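Side-chain contacts in chorismate mutase and shikimate 5-dehydrogenase fusion protein (Clostridium acetobutylicum, PDB 3FBT), which probably catalyses the reversible NADPH-linked reduction of 3-dehydroshikimate to shikimate, through the shikimate dehydrogenase part of a fusion with chorismate mutase: residues A[77-80]-A[81-85]; A[132-135]-A[136-140]. One frame throughout, in Å; residues are numbered along the deposited sequence.

Contact 1 of 2, residues A[77-80]-A[81-85]; sequences YEIS and EKARK. With SO4 (sulfate ion), chain G.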
loop_
_atom_site.group_PDB
_atom_site.type_symbol
_atom_site.label_atom_id
_atom_site.label_comp_id
_atom_site.label_asym_id
_atom_site.label_seq_id
_atom_site.Cartn_x
_atom_site.Cartn_y
_atom_site.Cartn_z
ATOM N N TYR A 77 -15.718 -3.056 14.638
ATOM C CA TYR A 77 -16.340 -2.656 15.876
ATOM C C TYR A 77 -17.784 -2.219 15.580
ATOM O O TYR A 77 -18.659 -2.140 16.466
ATOM C CB TYR A 77 -15.514 -1.575 16.571
ATOM C CG TYR A 77 -15.567 -0.247 15.861
ATOM C CD1 TYR A 77 -14.623 0.077 14.929
ATOM C CD2 TYR A 77 -16.568 0.691 16.132
ATOM C CE1 TYR A 77 -14.665 1.284 14.244
ATOM C CE2 TYR A 77 -16.617 1.925 15.456
ATOM C CZ TYR A 77 -15.646 2.193 14.521
ATOM O OH TYR A 77 -15.639 3.370 13.810
ATOM N N GLU A 78 -18.071 -1.963 14.326
ATOM C CA GLU A 78 -19.401 -1.550 13.988
ATOM C C GLU A 78 -19.673 -1.937 12.517
ATOM O O GLU A 78 -18.718 -2.041 11.751
ATOM C CB GLU A 78 -19.436 -0.049 14.175
ATOM C CG GLU A 78 -20.720 0.603 13.919
ATOM C CD GLU A 78 -20.586 2.124 14.146
ATOM O OE1 GLU A 78 -21.060 2.618 15.179
ATOM O OE2 GLU A 78 -19.987 2.822 13.308
ATOM N N ILE A 79 -20.962 -2.081 12.153
ATOM C CA ILE A 79 -21.443 -2.558 10.834
ATOM C C ILE A 79 -22.773 -1.840 10.479
ATOM O O ILE A 79 -23.659 -1.731 11.331
ATOM C CB ILE A 79 -21.672 -4.129 10.881
ATOM C CG1 ILE A 79 -20.354 -4.861 11.178
ATOM C CG2 ILE A 79 -22.232 -4.686 9.561
ATOM C CD1 ILE A 79 -20.509 -6.388 11.272
ATOM N N SER A 80 -22.922 -1.284 9.283
ATOM C CA SER A 80 -24.163 -0.601 8.953
ATOM C C SER A 80 -25.391 -1.538 9.049
ATOM O O SER A 80 -25.276 -2.799 8.968
ATOM C CB SER A 80 -24.132 -0.062 7.531
ATOM O OG SER A 80 -24.202 -1.163 6.633
ATOM N N GLU A 81 -26.558 -0.883 9.155
ATOM C CA GLU A 81 -27.868 -1.557 9.331
ATOM C C GLU A 81 -28.122 -2.463 8.107
ATOM O O GLU A 81 -28.272 -3.675 8.263
ATOM C CB GLU A 81 -29.027 -0.539 9.582
ATOM C CG GLU A 81 -30.497 -1.119 9.389
ATOM C CD GLU A 81 -31.676 -0.221 9.933
ATOM O OE1 GLU A 81 -31.910 -0.147 11.178
ATOM O OE2 GLU A 81 -32.418 0.374 9.106
ATOM N N LYS A 82 -28.093 -1.880 6.904
ATOM C CA LYS A 82 -28.071 -2.647 5.651
ATOM C C LYS A 82 -27.131 -3.882 5.657
ATOM O O LYS A 82 -27.554 -4.975 5.304
ATOM C CB LYS A 82 -27.721 -1.734 4.458
ATOM C CG LYS A 82 -28.513 -1.981 3.217
ATOM C CD LYS A 82 -29.965 -1.846 3.598
ATOM C CE LYS A 82 -29.999 -0.968 4.822
ATOM N NZ LYS A 82 -31.335 -0.862 5.432
ATOM N N ALA A 83 -25.866 -3.735 6.030
ATOM C CA ALA A 83 -24.964 -4.898 5.959
ATOM C C ALA A 83 -25.335 -5.958 6.954
ATOM O O ALA A 83 -25.180 -7.160 6.693
ATOM C CB ALA A 83 -23.446 -4.513 6.140
ATOM N N ARG A 84 -25.775 -5.518 8.113
ATOM C CA ARG A 84 -26.229 -6.444 9.131
ATOM C C ARG A 84 -27.346 -7.333 8.591
ATOM O O ARG A 84 -27.335 -8.542 8.773
ATOM C CB ARG A 84 -26.785 -5.660 10.308
ATOM C CG ARG A 84 -26.615 -6.428 11.588
ATOM C CD ARG A 84 -27.751 -6.236 12.626
ATOM N NE ARG A 84 -27.791 -7.511 13.347
ATOM C CZ ARG A 84 -28.769 -7.975 14.118
ATOM N NH1 ARG A 84 -29.874 -7.269 14.358
ATOM N NH2 ARG A 84 -28.609 -9.170 14.667
ATOM N N LYS A 85 -28.313 -6.711 7.928
ATOM C CA LYS A 85 -29.512 -7.370 7.439
ATOM C C LYS A 85 -29.122 -8.318 6.322
ATOM O O LYS A 85 -29.620 -9.436 6.211
ATOM C CB LYS A 85 -30.449 -6.330 6.863
ATOM C CG LYS A 85 -31.146 -5.508 7.915
ATOM C CD LYS A 85 -32.306 -4.739 7.299
ATOM C CE LYS A 85 -33.375 -4.460 8.372
ATOM N NZ LYS A 85 -33.934 -3.096 8.246
HETATM S S SO4 G . -24.589 0.451 3.239
HETATM O O1 SO4 G . -25.834 -0.172 2.725
HETATM O O2 SO4 G . -23.824 -0.591 3.914
HETATM O O3 SO4 G . -23.975 1.016 2.028
HETATM O O4 SO4 G . -24.761 1.682 4.038
#
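Ser80 is the N-cap residue of the helix that begins at Glu81: its OG accepts the backbone N-H of Ala83 at 3.1 Å, with an N-H...O angle of 159°. The hydroxyl reaches that amide because chi1 of 71° sets OG between the backbone N and the carbonyl carbon. One residue on, the N-H of Arg84 closes the turn on the carbonyl oxygen, Arg84 N to Ser80 O being 2.9 Å, so side chain and main chain of a single residue hold two successive amides. The hydroxyl also donates, from OG to O2 of a sulfate ion at 2.8 Å; Asn103 N is a further donor to the anion, which probably came from the crystallisation liquor. Beside the cap, the branch methyl CG2 of Ile79 lies 3.6 Å from Ala83 CB, where the short, weakly bonded strand 78-79, paired with strand 99-102 at the edge of the substrate-binding domain's sheet, leads through Ser80 into the helix. Glu81, predicted to contribute to the NADP(+) site, extends outward. Because its own hydrogen points to the sulfate, Ser80 OG can serve the Ala83 amide as acceptor, and the positive end of the helix dipole would probably favour the anion there.

Contact 2 of 2, residues A[132-135]-A[136-140]; sequences GAAR and AVLQY. With SO4 (sulfate ion), chain F.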
loop_
_atom_site.group_PDB
_atom_site.type_symbol
_atom_site.label_atom_id
_atom_site.label_comp_id
_atom_site.label_asym_id
_atom_site.label_seq_id
_atom_site.Cartn_x
_atom_site.Cartn_y
_atom_site.Cartn_z
ATOM N N GLY A 132 -22.987 -15.428 -4.853
ATOM C CA GLY A 132 -22.527 -14.128 -5.301
ATOM C C GLY A 132 -23.380 -13.049 -4.645
ATOM O O GLY A 132 -23.565 -13.037 -3.407
ATOM N N ALA A 133 -23.926 -12.134 -5.454
ATOM C CA ALA A 133 -24.591 -11.026 -4.824
ATOM C C ALA A 133 -26.057 -11.253 -4.516
ATOM O O ALA A 133 -26.742 -10.309 -4.218
ATOM C CB ALA A 133 -24.364 -9.677 -5.583
ATOM N N ALA A 134 -26.541 -12.478 -4.525
ATOM C CA ALA A 134 -27.969 -12.695 -4.213
ATOM C C ALA A 134 -28.448 -12.117 -2.902
ATOM O O ALA A 134 -29.580 -11.649 -2.799
ATOM C CB ALA A 134 -28.338 -14.175 -4.267
ATOM N N ARG A 135 -27.624 -12.193 -1.874
ATOM C CA ARG A 135 -28.031 -11.686 -0.583
ATOM C C ARG A 135 -28.406 -10.201 -0.632
ATOM O O ARG A 135 -29.485 -9.762 -0.131
ATOM C CB ARG A 135 -26.876 -11.905 0.394
ATOM C CG ARG A 135 -26.682 -13.337 0.739
ATOM C CD ARG A 135 -25.585 -13.544 1.840
ATOM N NE ARG A 135 -24.269 -13.247 1.266
ATOM C CZ ARG A 135 -23.153 -13.906 1.579
ATOM N NH1 ARG A 135 -23.202 -14.897 2.466
ATOM N NH2 ARG A 135 -21.996 -13.575 1.012
ATOM N N ALA A 136 -27.518 -9.407 -1.232
ATOM C CA ALA A 136 -27.781 -7.960 -1.273
ATOM C C ALA A 136 -28.936 -7.640 -2.221
ATOM O O ALA A 136 -29.713 -6.799 -1.938
ATOM C CB ALA A 136 -26.530 -7.190 -1.674
ATOM N N VAL A 137 -29.037 -8.317 -3.336
ATOM C CA VAL A 137 -30.156 -8.132 -4.310
ATOM C C VAL A 137 -31.523 -8.479 -3.625
ATOM O O VAL A 137 -32.498 -7.744 -3.769
ATOM C CB VAL A 137 -29.882 -9.041 -5.523
ATOM C CG1 VAL A 137 -31.105 -9.285 -6.436
ATOM C CG2 VAL A 137 -28.720 -8.550 -6.322
ATOM N N LEU A 138 -31.591 -9.579 -2.855
ATOM C CA LEU A 138 -32.837 -10.002 -2.176
ATOM C C LEU A 138 -33.219 -9.012 -1.072
ATOM O O LEU A 138 -34.392 -8.675 -0.916
ATOM C CB LEU A 138 -32.680 -11.405 -1.557
ATOM C CG LEU A 138 -32.491 -12.556 -2.558
ATOM C CD1 LEU A 138 -31.941 -13.851 -1.921
ATOM C CD2 LEU A 138 -33.801 -12.845 -3.389
ATOM N N GLN A 139 -32.251 -8.503 -0.311
ATOM C CA GLN A 139 -32.589 -7.459 0.659
ATOM C C GLN A 139 -33.147 -6.224 -0.049
ATOM O O GLN A 139 -34.143 -5.637 0.405
ATOM C CB GLN A 139 -31.392 -7.057 1.509
ATOM C CG GLN A 139 -31.775 -6.127 2.580
ATOM C CD GLN A 139 -32.643 -6.837 3.577
ATOM O OE1 GLN A 139 -32.466 -8.034 3.819
ATOM N NE2 GLN A 139 -33.606 -6.112 4.160
ATOM N N TYR A 140 -32.497 -5.812 -1.146
ATOM C CA TYR A 140 -33.005 -4.655 -1.874
ATOM C C TYR A 140 -34.449 -4.837 -2.400
ATOM O O TYR A 140 -35.267 -3.948 -2.183
ATOM C CB TYR A 140 -32.084 -4.307 -3.016
ATOM C CG TYR A 140 -32.473 -3.061 -3.757
ATOM C CD1 TYR A 140 -31.995 -1.782 -3.355
ATOM C CD2 TYR A 140 -33.293 -3.139 -4.850
ATOM C CE1 TYR A 140 -32.377 -0.613 -4.034
ATOM C CE2 TYR A 140 -33.696 -1.976 -5.539
ATOM C CZ TYR A 140 -33.233 -0.740 -5.155
ATOM O OH TYR A 140 -33.631 0.332 -5.920
HETATM S S SO4 F . -18.321 -15.015 1.441
HETATM O O1 SO4 F . -19.404 -14.943 0.449
HETATM O O2 SO4 F . -17.720 -16.354 1.526
HETATM O O3 SO4 F . -17.309 -14.080 0.999
HETATM O O4 SO4 F . -18.940 -14.827 2.737
#
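Arg135 reaches back past the N-terminal end of its own helix to a sulfate ion, while its carbonyl O takes the N-H of Gln139 within the helix. Its CG stands anti to the carbonyl carbon (chi1 -71°) and the chain bends at chi3, bringing NH2 3.0 Å from sulfate O1. The anion sits at the edge of the guanidinium, its sulfur in the plane, and the N-H...O angle of 144° makes this a bent bond. Lys69 N also donates to the sulfate. The backbone of the turn is regular: from N-cap Ala133, the carbonyl O takes the N-H of Val137 at 3.2 Å, nearly straight at 173°, while Val137 CG2 lies 3.4 Å from the same oxygen. Leu138 N bonds to Ala134 O at 2.9 Å, and Leu138 CG crowds the same Ala134 O at 3.1 Å, a tight carbon-oxygen approach. Gly132 and Ala133 are predicted to bind NADP(+), consistent with the glycine-rich turn of a Rossmann fold. The helix forms the crossover between strands 124-128 and 148-153: Leu138 packs on Ile149 and Val151, Val137 meets Phe109 of helix 105-115, and Ala136 rests on Ile86 of helix 81-86.

How the contacts relate
Contacts 1 and 2 begin two helices that face each other from the substrate-binding and the NADP-binding parts of the enzyme, with centres 15 Å apart. They touch directly where Lys85 CD packs against Gln139 NE2 at 3.7 Å, and Lys82 meets Asp143 further along the second helix. Contact 2 comes closer to the predicted active site: the side chain of Arg135 is within about 4 Å of that of Lys69, the predicted proton acceptor, whereas the Ala83 side chain is about 9 Å from it and about 7 Å from that of Asn90, a predicted shikimate ligand. Glu81 and Gly132 with Ala133 are each predicted to contribute to the NADP(+) site, consistent with a cofactor site between the two parts.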